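Local structure of variant surface glycoprotein MITAT 1.1 (Trypanosoma brucei brucei, 5LY9) at residues Ser50-Lys55 and Asp317-Glu322; Thr180-Thr185 and Gln224-Leu229; Gln91-Arg96 and Trp250-Arg255. The protein forms a coat on the parasite surface, this chain being the protein's N-terminal domain, and lets the trypanosome evade host immunity through expression of antigenically distinct variants. All blocks are in the same frame, centred on the assembly; numbering follows the deposited sequence.

Interaction 1 of 3, residues Ser50-Lys55 and Asp317-Glu322; sequences SIYLAK and DMVDAE. With NAG (2-acetamido-2-deoxy-beta-D-glucopyranose), chain C; MAN (alpha-D-mannopyranose), chain B.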
loop_
_atom_site.group_PDB
_atom_site.type_symbol
_atom_site.label_atom_id
_atom_site.label_comp_id
_atom_site.label_asym_id
_atom_site.label_seq_id
_atom_site.Cartn_x
_atom_site.Cartn_y
_atom_site.Cartn_z
ATOM N N SER A 50 -14.829 20.360 20.159
ATOM C CA SER A 50 -14.173 20.285 21.470
ATOM C C SER A 50 -13.670 21.637 21.967
ATOM O O SER A 50 -13.798 21.974 23.157
ATOM C CB SER A 50 -12.992 19.343 21.464
ATOM O OG SER A 50 -13.338 17.999 21.067
ATOM N N ILE A 51 -13.064 22.411 21.069
ATOM C CA ILE A 51 -12.568 23.710 21.391
ATOM C C ILE A 51 -13.733 24.662 21.772
ATOM O O ILE A 51 -13.659 25.382 22.762
ATOM C CB ILE A 51 -11.776 24.317 20.183
ATOM C CG1 ILE A 51 -10.435 23.586 19.957
ATOM C CG2 ILE A 51 -11.614 25.824 20.382
ATOM C CD1 ILE A 51 -9.889 23.719 18.527
ATOM N N TYR A 52 -14.812 24.618 20.993
ATOM C CA TYR A 52 -15.966 25.460 21.284
ATOM C C TYR A 52 -16.488 25.134 22.700
ATOM O O TYR A 52 -16.820 26.031 23.504
ATOM C CB TYR A 52 -17.072 25.189 20.310
ATOM C CG TYR A 52 -18.243 26.111 20.512
ATOM C CD1 TYR A 52 -19.218 25.811 21.386
ATOM C CD2 TYR A 52 -18.368 27.257 19.703
ATOM C CE1 TYR A 52 -20.298 26.701 21.583
ATOM C CE2 TYR A 52 -19.459 28.119 19.847
ATOM C CZ TYR A 52 -20.394 27.838 20.786
ATOM O OH TYR A 52 -21.473 28.704 20.970
ATOM N N LEU A 53 -16.614 23.852 23.007
ATOM C CA LEU A 53 -17.078 23.464 24.327
ATOM C C LEU A 53 -16.141 23.910 25.408
ATOM O O LEU A 53 -16.596 24.359 26.500
ATOM C CB LEU A 53 -17.234 21.973 24.399
ATOM C CG LEU A 53 -18.412 21.427 23.618
ATOM C CD1 LEU A 53 -18.258 19.932 23.356
ATOM C CD2 LEU A 53 -19.668 21.676 24.399
ATOM N N ALA A 54 -14.845 23.702 25.196
ATOM C CA ALA A 54 -13.894 24.141 26.223
ATOM C C ALA A 54 -13.910 25.637 26.465
ATOM O O ALA A 54 -13.710 26.074 27.618
ATOM C CB ALA A 54 -12.500 23.697 25.879
ATOM N N LYS A 55 -14.190 26.382 25.414
ATOM C CA LYS A 55 -14.188 27.831 25.445
ATOM C C LYS A 55 -15.490 28.322 26.027
ATOM O O LYS A 55 -15.524 29.429 26.613
ATOM C CB LYS A 55 -13.969 28.325 24.055
ATOM C CG LYS A 55 -13.884 29.822 23.869
ATOM C CD LYS A 55 -13.444 30.175 22.455
ATOM C CE LYS A 55 -13.255 31.674 22.308
ATOM N NZ LYS A 55 -14.566 32.382 22.359
ATOM N N ASP A 317 -22.515 25.320 12.273
ATOM C CA ASP A 317 -22.281 26.725 11.868
ATOM C C ASP A 317 -21.855 27.635 13.004
ATOM O O ASP A 317 -20.931 28.443 12.855
ATOM C CB ASP A 317 -23.498 27.298 11.151
ATOM C CG ASP A 317 -23.704 26.709 9.755
ATOM O OD1 ASP A 317 -22.805 26.070 9.143
ATOM O OD2 ASP A 317 -24.815 26.891 9.249
ATOM N N MET A 318 -22.491 27.470 14.162
ATOM C CA MET A 318 -22.122 28.169 15.374
ATOM C C MET A 318 -20.688 27.865 15.795
ATOM O O MET A 318 -19.917 28.747 16.114
ATOM C CB MET A 318 -23.136 27.785 16.452
ATOM C CG MET A 318 -22.996 28.506 17.720
ATOM S SD MET A 318 -24.485 28.144 18.732
ATOM C CE MET A 318 -24.082 26.512 19.235
ATOM N N VAL A 319 -20.276 26.604 15.673
ATOM C CA VAL A 319 -18.891 26.247 15.976
ATOM C C VAL A 319 -17.912 26.942 15.004
ATOM O O VAL A 319 -16.907 27.517 15.417
ATOM C CB VAL A 319 -18.771 24.696 15.921
ATOM C CG1 VAL A 319 -17.345 24.262 15.897
ATOM C CG2 VAL A 319 -19.449 24.121 17.145
ATOM N N ASP A 320 -18.222 26.856 13.725
ATOM C CA ASP A 320 -17.402 27.474 12.657
ATOM C C ASP A 320 -17.189 28.988 12.809
ATOM O O ASP A 320 -16.099 29.481 12.564
ATOM C CB ASP A 320 -18.013 27.223 11.288
ATOM C CG ASP A 320 -17.779 25.797 10.785
ATOM O OD1 ASP A 320 -16.918 25.061 11.347
ATOM O OD2 ASP A 320 -18.504 25.417 9.822
ATOM N N ALA A 321 -18.189 29.694 13.310
ATOM C CA ALA A 321 -18.119 31.143 13.451
ATOM C C ALA A 321 -17.322 31.581 14.672
ATOM O O ALA A 321 -16.982 32.756 14.817
ATOM C CB ALA A 321 -19.562 31.641 13.579
ATOM N N GLU A 322 -17.009 30.648 15.569
ATOM C CA GLU A 322 -16.416 30.991 16.826
ATOM C C GLU A 322 -14.984 31.485 16.568
ATOM O O GLU A 322 -14.216 30.806 15.933
ATOM C CB GLU A 322 -16.459 29.818 17.820
ATOM C CG GLU A 322 -15.954 30.141 19.217
ATOM C CD GLU A 322 -16.964 30.906 20.098
ATOM O OE1 GLU A 322 -18.055 31.246 19.613
ATOM O OE2 GLU A 322 -16.654 31.120 21.299
HETATM C C1 NAG C . -16.477 20.559 8.199
HETATM C C2 NAG C . -16.043 21.556 9.230
HETATM C C3 NAG C . -16.008 22.988 8.696
HETATM C C4 NAG C . -15.230 23.060 7.379
HETATM C C5 NAG C . -15.829 22.003 6.461
HETATM C C6 NAG C . -15.212 21.937 5.076
HETATM C C7 NAG C . -16.402 21.412 11.623
HETATM C C8 NAG C . -17.373 21.555 12.742
HETATM N N2 NAG C . -16.894 21.583 10.418
HETATM O O3 NAG C . -15.423 23.915 9.652
HETATM O O4 NAG C . -15.138 24.425 6.831
HETATM O O5 NAG C . -15.667 20.690 7.059
HETATM O O6 NAG C . -13.841 21.689 5.242
HETATM O O7 NAG C . -15.248 21.095 11.779
HETATM C C1 MAN B . -18.403 29.438 6.583
HETATM C C2 MAN B . -18.663 30.652 5.712
HETATM C C3 MAN B . -17.381 31.451 5.692
HETATM C C4 MAN B . -16.910 31.800 7.104
HETATM C C5 MAN B . -16.905 30.619 8.095
HETATM C C6 MAN B . -17.010 31.058 9.562
HETATM O O2 MAN B . -19.807 31.398 6.213
HETATM O O3 MAN B . -17.681 32.591 4.874
HETATM O O4 MAN B . -15.583 32.280 7.017
HETATM O O5 MAN B . -18.034 29.803 7.901
HETATM O O6 MAN B . -18.392 31.149 10.046
#

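Interaction 2 of 3, residues Thr180-Thr185 and Gln224-Leu229; sequences TFQPTT and QVEATL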
loop_
_atom_site.group_PDB
_atom_site.type_symbol
_atom_site.label_atom_id
_atom_site.label_comp_id
_atom_site.label_asym_id
_atom_site.label_seq_id
_atom_site.Cartn_x
_atom_site.Cartn_y
_atom_site.Cartn_z
ATOM N N THR A 180 -6.674 -17.246 -36.758
ATOM C CA THR A 180 -7.450 -16.245 -36.027
ATOM C C THR A 180 -6.553 -15.188 -35.414
ATOM O O THR A 180 -6.713 -13.991 -35.691
ATOM C CB THR A 180 -8.282 -16.889 -34.895
ATOM O OG1 THR A 180 -8.958 -18.017 -35.432
ATOM C CG2 THR A 180 -9.294 -15.804 -34.292
ATOM N N PHE A 181 -5.616 -15.615 -34.580
ATOM C CA PHE A 181 -4.684 -14.625 -33.911
ATOM C C PHE A 181 -3.235 -14.725 -34.422
ATOM O O PHE A 181 -2.385 -13.962 -34.031
ATOM C CB PHE A 181 -4.792 -14.766 -32.399
ATOM C CG PHE A 181 -6.186 -14.590 -31.901
ATOM C CD1 PHE A 181 -6.869 -13.382 -32.111
ATOM C CD2 PHE A 181 -6.818 -15.592 -31.221
ATOM C CE1 PHE A 181 -8.162 -13.240 -31.729
ATOM C CE2 PHE A 181 -8.147 -15.438 -30.787
ATOM C CZ PHE A 181 -8.817 -14.264 -31.046
ATOM N N GLN A 182 -2.967 -15.664 -35.308
ATOM C CA GLN A 182 -1.689 -15.904 -35.964
ATOM C C GLN A 182 -2.064 -16.072 -37.456
ATOM O O GLN A 182 -2.955 -16.855 -37.777
ATOM C CB GLN A 182 -1.013 -17.174 -35.436
ATOM C CG GLN A 182 -0.437 -16.995 -34.040
ATOM C CD GLN A 182 -0.141 -18.344 -33.398
ATOM O OE1 GLN A 182 -1.003 -18.951 -32.744
ATOM N NE2 GLN A 182 1.038 -18.858 -33.709
ATOM N N PRO A 183 -1.456 -15.287 -38.327
ATOM C CA PRO A 183 -1.896 -15.299 -39.733
ATOM C C PRO A 183 -1.458 -16.540 -40.508
ATOM O O PRO A 183 -0.724 -17.434 -39.993
ATOM C CB PRO A 183 -1.213 -14.060 -40.304
ATOM C CG PRO A 183 0.065 -13.955 -39.538
ATOM C CD PRO A 183 -0.311 -14.431 -38.110
ATOM N N THR A 184 -1.858 -16.578 -41.787
ATOM C CA THR A 184 -1.380 -17.614 -42.668
ATOM C C THR A 184 0.136 -17.548 -42.837
ATOM O O THR A 184 0.761 -16.516 -42.588
ATOM C CB THR A 184 -2.045 -17.472 -44.047
ATOM O OG1 THR A 184 -1.794 -16.155 -44.566
ATOM C CG2 THR A 184 -3.546 -17.593 -43.918
ATOM N N THR A 185 0.712 -18.654 -43.331
ATOM C CA THR A 185 2.156 -18.714 -43.537
ATOM C C THR A 185 2.505 -17.729 -44.669
ATOM O O THR A 185 1.707 -17.489 -45.569
ATOM C CB THR A 185 2.640 -20.084 -43.931
ATOM O OG1 THR A 185 1.804 -20.518 -44.986
ATOM C CG2 THR A 185 2.511 -20.991 -42.821
ATOM N N GLN A 224 0.516 -29.345 -33.961
ATOM C CA GLN A 224 0.617 -28.394 -35.089
ATOM C C GLN A 224 -0.607 -27.537 -35.223
ATOM O O GLN A 224 -1.357 -27.600 -36.205
ATOM C CB GLN A 224 0.881 -29.144 -36.397
ATOM C CG GLN A 224 2.193 -29.869 -36.352
ATOM C CD GLN A 224 2.535 -30.492 -37.721
ATOM O OE1 GLN A 224 1.808 -31.331 -38.224
ATOM N NE2 GLN A 224 3.667 -30.103 -38.274
ATOM N N VAL A 225 -0.792 -26.670 -34.238
ATOM C CA VAL A 225 -1.925 -25.743 -34.237
ATOM C C VAL A 225 -1.449 -24.365 -33.744
ATOM O O VAL A 225 -0.278 -24.148 -33.461
ATOM C CB VAL A 225 -3.115 -26.230 -33.389
ATOM C CG1 VAL A 225 -3.696 -27.521 -33.945
ATOM C CG2 VAL A 225 -2.749 -26.411 -31.904
ATOM N N GLU A 226 -2.383 -23.450 -33.684
ATOM C CA GLU A 226 -2.154 -22.095 -33.172
ATOM C C GLU A 226 -2.211 -22.094 -31.648
ATOM O O GLU A 226 -2.812 -22.968 -31.018
ATOM C CB GLU A 226 -3.216 -21.168 -33.746
ATOM C CG GLU A 226 -2.987 -20.958 -35.246
ATOM C CD GLU A 226 -4.240 -20.529 -36.010
ATOM O OE1 GLU A 226 -5.257 -20.082 -35.385
ATOM O OE2 GLU A 226 -4.145 -20.564 -37.271
ATOM N N ALA A 227 -1.546 -21.127 -31.075
ATOM C CA ALA A 227 -1.693 -20.870 -29.639
ATOM C C ALA A 227 -3.146 -20.607 -29.270
ATOM O O ALA A 227 -3.930 -20.159 -30.117
ATOM C CB ALA A 227 -0.872 -19.662 -29.261
ATOM N N THR A 228 -3.509 -20.841 -27.978
ATOM C CA THR A 228 -4.847 -20.605 -27.515
ATOM C C THR A 228 -4.808 -19.420 -26.559
ATOM O O THR A 228 -3.883 -19.316 -25.735
ATOM C CB THR A 228 -5.380 -21.807 -26.725
ATOM O OG1 THR A 228 -5.398 -22.958 -27.543
ATOM C CG2 THR A 228 -6.762 -21.516 -26.160
ATOM N N LEU A 229 -5.826 -18.568 -26.629
ATOM C CA LEU A 229 -5.944 -17.426 -25.735
ATOM C C LEU A 229 -7.228 -17.670 -24.948
ATOM O O LEU A 229 -8.282 -17.887 -25.504
ATOM C CB LEU A 229 -6.020 -16.096 -26.510
ATOM C CG LEU A 229 -4.866 -15.791 -27.454
ATOM C CD1 LEU A 229 -5.155 -14.469 -28.156
ATOM C CD2 LEU A 229 -3.552 -15.717 -26.710
HETATM O O HOH W 1 -5.298 -18.096 -33.498
HETATM O O HOH W 2 -3.390 -18.062 -31.772
HETATM O O HOH W 3 1.529 -21.946 -33.120
#

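Interaction 3 of 3, residues Gln91-Arg96 and Trp250-Arg255; sequences QIRSAR and WEARNR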
loop_
_atom_site.group_PDB
_atom_site.type_symbol
_atom_site.label_atom_id
_atom_site.label_comp_id
_atom_site.label_asym_id
_atom_site.label_seq_id
_atom_site.Cartn_x
_atom_site.Cartn_y
_atom_site.Cartn_z
ATOM N N GLN A 91 -5.615 -1.890 -0.574
ATOM C CA GLN A 91 -4.929 -0.941 -1.487
ATOM C C GLN A 91 -3.546 -1.465 -1.859
ATOM O O GLN A 91 -3.186 -1.502 -3.041
ATOM C CB GLN A 91 -4.933 0.440 -0.933
ATOM C CG GLN A 91 -6.323 1.029 -0.767
ATOM C CD GLN A 91 -6.383 2.381 -0.111
ATOM O OE1 GLN A 91 -5.418 2.874 0.454
ATOM N NE2 GLN A 91 -7.525 3.022 -0.250
ATOM N N ILE A 92 -2.830 -1.998 -0.860
ATOM C CA ILE A 92 -1.581 -2.712 -1.119
ATOM C C ILE A 92 -1.839 -3.955 -1.995
ATOM O O ILE A 92 -1.061 -4.240 -2.966
ATOM C CB ILE A 92 -0.858 -3.059 0.183
ATOM C CG1 ILE A 92 -0.374 -1.750 0.839
ATOM C CG2 ILE A 92 0.343 -3.956 -0.072
ATOM C CD1 ILE A 92 0.250 -2.053 2.181
ATOM N N ARG A 93 -2.875 -4.692 -1.670
ATOM C CA ARG A 93 -3.207 -5.894 -2.417
ATOM C C ARG A 93 -3.395 -5.533 -3.911
ATOM O O ARG A 93 -2.859 -6.197 -4.831
ATOM C CB ARG A 93 -4.461 -6.561 -1.895
ATOM C CG ARG A 93 -4.833 -7.822 -2.596
ATOM C CD ARG A 93 -6.268 -8.191 -2.350
ATOM N NE ARG A 93 -6.600 -9.412 -3.068
ATOM C CZ ARG A 93 -7.814 -9.909 -3.107
ATOM N NH1 ARG A 93 -8.828 -9.323 -2.436
ATOM N NH2 ARG A 93 -8.022 -11.027 -3.740
ATOM N N SER A 94 -4.169 -4.485 -4.190
ATOM C CA SER A 94 -4.444 -4.140 -5.578
ATOM C C SER A 94 -3.204 -3.597 -6.294
ATOM O O SER A 94 -2.930 -3.967 -7.460
ATOM C CB SER A 94 -5.582 -3.109 -5.687
ATOM O OG SER A 94 -5.927 -2.834 -7.038
ATOM N N ALA A 95 -2.471 -2.728 -5.643
ATOM C CA ALA A 95 -1.205 -2.222 -6.223
ATOM C C ALA A 95 -0.291 -3.393 -6.579
ATOM O O ALA A 95 0.211 -3.436 -7.701
ATOM C CB ALA A 95 -0.534 -1.227 -5.297
ATOM N N ARG A 96 -0.114 -4.364 -5.702
ATOM C CA ARG A 96 0.852 -5.447 -5.969
ATOM C C ARG A 96 0.279 -6.444 -6.951
ATOM O O ARG A 96 1.046 -7.063 -7.719
ATOM C CB ARG A 96 1.332 -6.092 -4.684
ATOM C CG ARG A 96 0.358 -6.983 -3.948
ATOM C CD ARG A 96 0.597 -8.403 -4.400
ATOM N NE ARG A 96 -0.106 -9.482 -3.653
ATOM C CZ ARG A 96 -1.363 -9.834 -3.852
ATOM N NH1 ARG A 96 -2.209 -9.104 -4.596
ATOM N NH2 ARG A 96 -1.842 -10.890 -3.235
ATOM N N TRP A 250 -7.960 -8.792 -10.894
ATOM C CA TRP A 250 -9.355 -8.459 -11.058
ATOM C C TRP A 250 -10.118 -8.301 -9.757
ATOM O O TRP A 250 -10.799 -7.283 -9.527
ATOM C CB TRP A 250 -10.016 -9.473 -11.998
ATOM C CG TRP A 250 -11.478 -9.421 -12.051
ATOM C CD1 TRP A 250 -12.244 -8.517 -12.682
ATOM C CD2 TRP A 250 -12.353 -10.417 -11.524
ATOM N NE1 TRP A 250 -13.598 -8.872 -12.544
ATOM C CE2 TRP A 250 -13.681 -10.007 -11.800
ATOM C CE3 TRP A 250 -12.142 -11.561 -10.758
ATOM C CZ2 TRP A 250 -14.815 -10.751 -11.384
ATOM C CZ3 TRP A 250 -13.259 -12.333 -10.363
ATOM C CH2 TRP A 250 -14.580 -11.880 -10.646
ATOM N N GLU A 251 -10.029 -9.311 -8.934
ATOM C CA GLU A 251 -10.695 -9.303 -7.621
ATOM C C GLU A 251 -10.135 -8.201 -6.737
ATOM O O GLU A 251 -10.906 -7.452 -6.110
ATOM C CB GLU A 251 -10.548 -10.646 -6.951
ATOM C CG GLU A 251 -11.236 -10.691 -5.608
ATOM C CD GLU A 251 -11.310 -12.078 -5.015
ATOM O OE1 GLU A 251 -12.226 -12.853 -5.445
ATOM O OE2 GLU A 251 -10.443 -12.389 -4.180
ATOM N N ALA A 252 -8.811 -8.018 -6.713
ATOM C CA ALA A 252 -8.263 -6.987 -5.860
ATOM C C ALA A 252 -8.732 -5.614 -6.327
ATOM O O ALA A 252 -9.000 -4.732 -5.521
ATOM C CB ALA A 252 -6.755 -7.046 -5.876
ATOM N N ARG A 253 -8.803 -5.412 -7.640
ATOM C CA ARG A 253 -9.278 -4.126 -8.085
ATOM C C ARG A 253 -10.711 -3.875 -7.631
ATOM O O ARG A 253 -11.061 -2.777 -7.160
ATOM C CB ARG A 253 -9.115 -3.981 -9.613
ATOM C CG ARG A 253 -9.001 -2.500 -9.990
ATOM C CD ARG A 253 -8.877 -2.244 -11.435
ATOM N NE ARG A 253 -8.356 -0.896 -11.663
ATOM C CZ ARG A 253 -8.268 -0.338 -12.861
ATOM N NH1 ARG A 253 -8.708 -0.996 -13.984
ATOM N NH2 ARG A 253 -7.671 0.877 -12.957
ATOM N N ASN A 254 -11.544 -4.898 -7.764
ATOM C CA ASN A 254 -12.937 -4.732 -7.355
ATOM C C ASN A 254 -13.055 -4.486 -5.875
ATOM O O ASN A 254 -14.039 -3.800 -5.459
ATOM C CB ASN A 254 -13.721 -5.972 -7.705
ATOM C CG ASN A 254 -14.124 -5.997 -9.121
ATOM O OD1 ASN A 254 -14.215 -4.936 -9.761
ATOM N ND2 ASN A 254 -14.372 -7.207 -9.650
ATOM N N ARG A 255 -12.142 -5.015 -5.075
ATOM C CA ARG A 255 -12.219 -4.876 -3.592
ATOM C C ARG A 255 -11.480 -3.712 -2.961
ATOM O O ARG A 255 -11.446 -3.611 -1.710
ATOM C CB ARG A 255 -11.844 -6.212 -2.904
ATOM C CG ARG A 255 -12.922 -7.175 -3.337
ATOM C CD ARG A 255 -12.799 -8.577 -2.881
ATOM N NE ARG A 255 -13.926 -9.348 -3.451
ATOM C CZ ARG A 255 -14.214 -10.591 -3.091
ATOM N NH1 ARG A 255 -13.522 -11.200 -2.128
ATOM N NH2 ARG A 255 -15.213 -11.212 -3.676
HETATM O O HOH W 4 -11.150 -10.712 -1.451
#

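Interaction 1 of 3, residues Ser50-Lys55 and Asp317-Glu322
Y52 and E322 carry most of this contact, K55 adding a salt bridge; together they pack one helix of the VSG N-terminal domain against the end of another, beside the domain's own N-linked glycan, probably carried by N266. The Y52 side chain leaves helix 24-55 with CG anti to the backbone N (chi1 -176°), which sends the ring out to the C-terminal end of helix 313-321. There the ring lies obliquely against the backbone, CD2 3.9 Å from CA of V319, while CG2 of V319 packs beside the root of the ring at CG and CB. At the far end the phenol OH runs up to the M318 chain, 3.6 Å from its CG, the two side chains crossing at about a right angle.

E322 follows the last turn of that helix and reaches back alongside the same tyrosine. Its CB and CG lie along the CD2 and CE2 side of the ring; a bend at chi2 (78°) then turns the carboxylate, so that OE1 comes 3.4 Å from CE2 of Y52 with the two planes 62° apart. The other oxygen, OE2, takes a salt bridge from NZ of K55 at 2.7 Å, the ammonium standing above the carboxylate plane. ND2 of N56, just past the helix end, is its second donor.

On another side of the helix, OD1 of D320 accepts a 2.5 Å hydrogen bond from O3 of an N-acetylglucosamine. Helix 62-114 packs on Y52 through L65, helix 343-367 reaches K55 through Y353, and backbone bonds from D320 and E322 to G338 and L337 tie the helix end to the chain beside strand 335-336.

Interaction 2 of 3, residues Thr180-Thr185 and Gln224-Leu229
The contact belongs to the small four-stranded antiparallel sheet of the VSG N-terminal domain: the loop 180-185 lies against the chain that runs into strand 228-229, an inner strand of that sheet. Q182 makes the main polar link. Its side chain, extended beyond CG, slides past that of E226 in the opposite direction and delivers OE1 to the backbone N of A227, a 2.8 Å hydrogen bond lying in the carbonyl plane with a C=O...N angle of 146°. The bond is bent at the donor, the N-H...O angle being 139°. The amide oxygen also rests 3.3 Å from CB of E226 and takes a hydrogen from a water that gives its other one to O of A227. At the amide nitrogen a second water connects NE2 to the carbonyl of V225, and O of T4 is a further acceptor. The whole amide is thus held on both its oxygen and its nitrogen in a buried place.

E226 answers from its own side. OE1 receives a bond from a water that in turn accepts the backbone N-H of F181, plus a weak, 3.5 Å bond from N of T180. OE2 is taken by the N-terminal nitrogen of A1 and the backbone N of N179, so this buried carboxylate gathers several donors, a setting consistent with an ionised group.

Beyond the polar part the contact becomes apolar, and A10 of helix 8-21 packs on both F181 and L229. The F181 ring is sandwiched: CG2 of T180 sits over the centre of one face, and L229 makes a CH-pi contact on the opposite face, its CD1 4.1 Å from the ring centroid and 27° off the normal.

Interaction 3 of 3, residues Gln91-Arg96 and Trp250-Arg255
R93 of the long helix 62-114 reaches across to helix 244-254, in a roughly antiparallel helix pair of the elongated VSG body whose local axes cross at -141° and approach to 8.3 Å. The backbones come nearest at S94 and A252, CA to CA 4.8 Å. From its CB the arginine chain runs out straight as far as NE, passing alongside that same alanine. CG, CD and NE in turn lie against CB of A252, NE at 3.7 Å. NE itself pairs with E248, one turn back on the partner helix. Further out the guanidinium turns a face to A252, whose CB and CA lie above the plane, while E251 meets its edge.

That edge contact is a salt bridge: NH2 of R93 gives a nearly straight bond (165°) to OE2 of E251, 2.8 Å away and in the guanidinium plane, using the anti lone pair of the oxygen. The carboxylate plane is turned 73° from the guanidinium. E251 and E248, which also pairs with R96, probably balance the charge of R93. R255 completes a salt-bridge network: its guanidinium face lies against the E251 carboxylate, a long pairing of charges alone, NH2 of R255 to OE1 of E251 3.8 Å.

S94 sends its OG past CA of R253 to a hydrogen bond with E256. Helix 62-114 also faces the dimer partner here: T152 of the second subunit packs on R93, and R96 NH2 bonds to O of P150 of that subunit. One water donates a longer bond to OE2 of E251 and accepts from NH1 of R93, 2.9 Å away.

From the N terminus, helix 24-55 supplies the first half of interaction 1 near its end, and helix 62-114, next in the chain, supplies the first half of interaction 3. The chain then reaches loop 180-185, and interaction 2 closes the shortest loop, 38 residues, when 224-229 arrives. Interaction 3 closes next at 250-255, enclosing interaction 2, and interaction 1 closes last at 317-322, enclosing both: the three loops nest without crossing. Interactions 1 and 2 lie on opposite sides of the chain's centre, centres about 72 Å apart. Interaction 3, near the middle, ties the long helix to helix 244-254, between the sheet region and the glycan-bearing end.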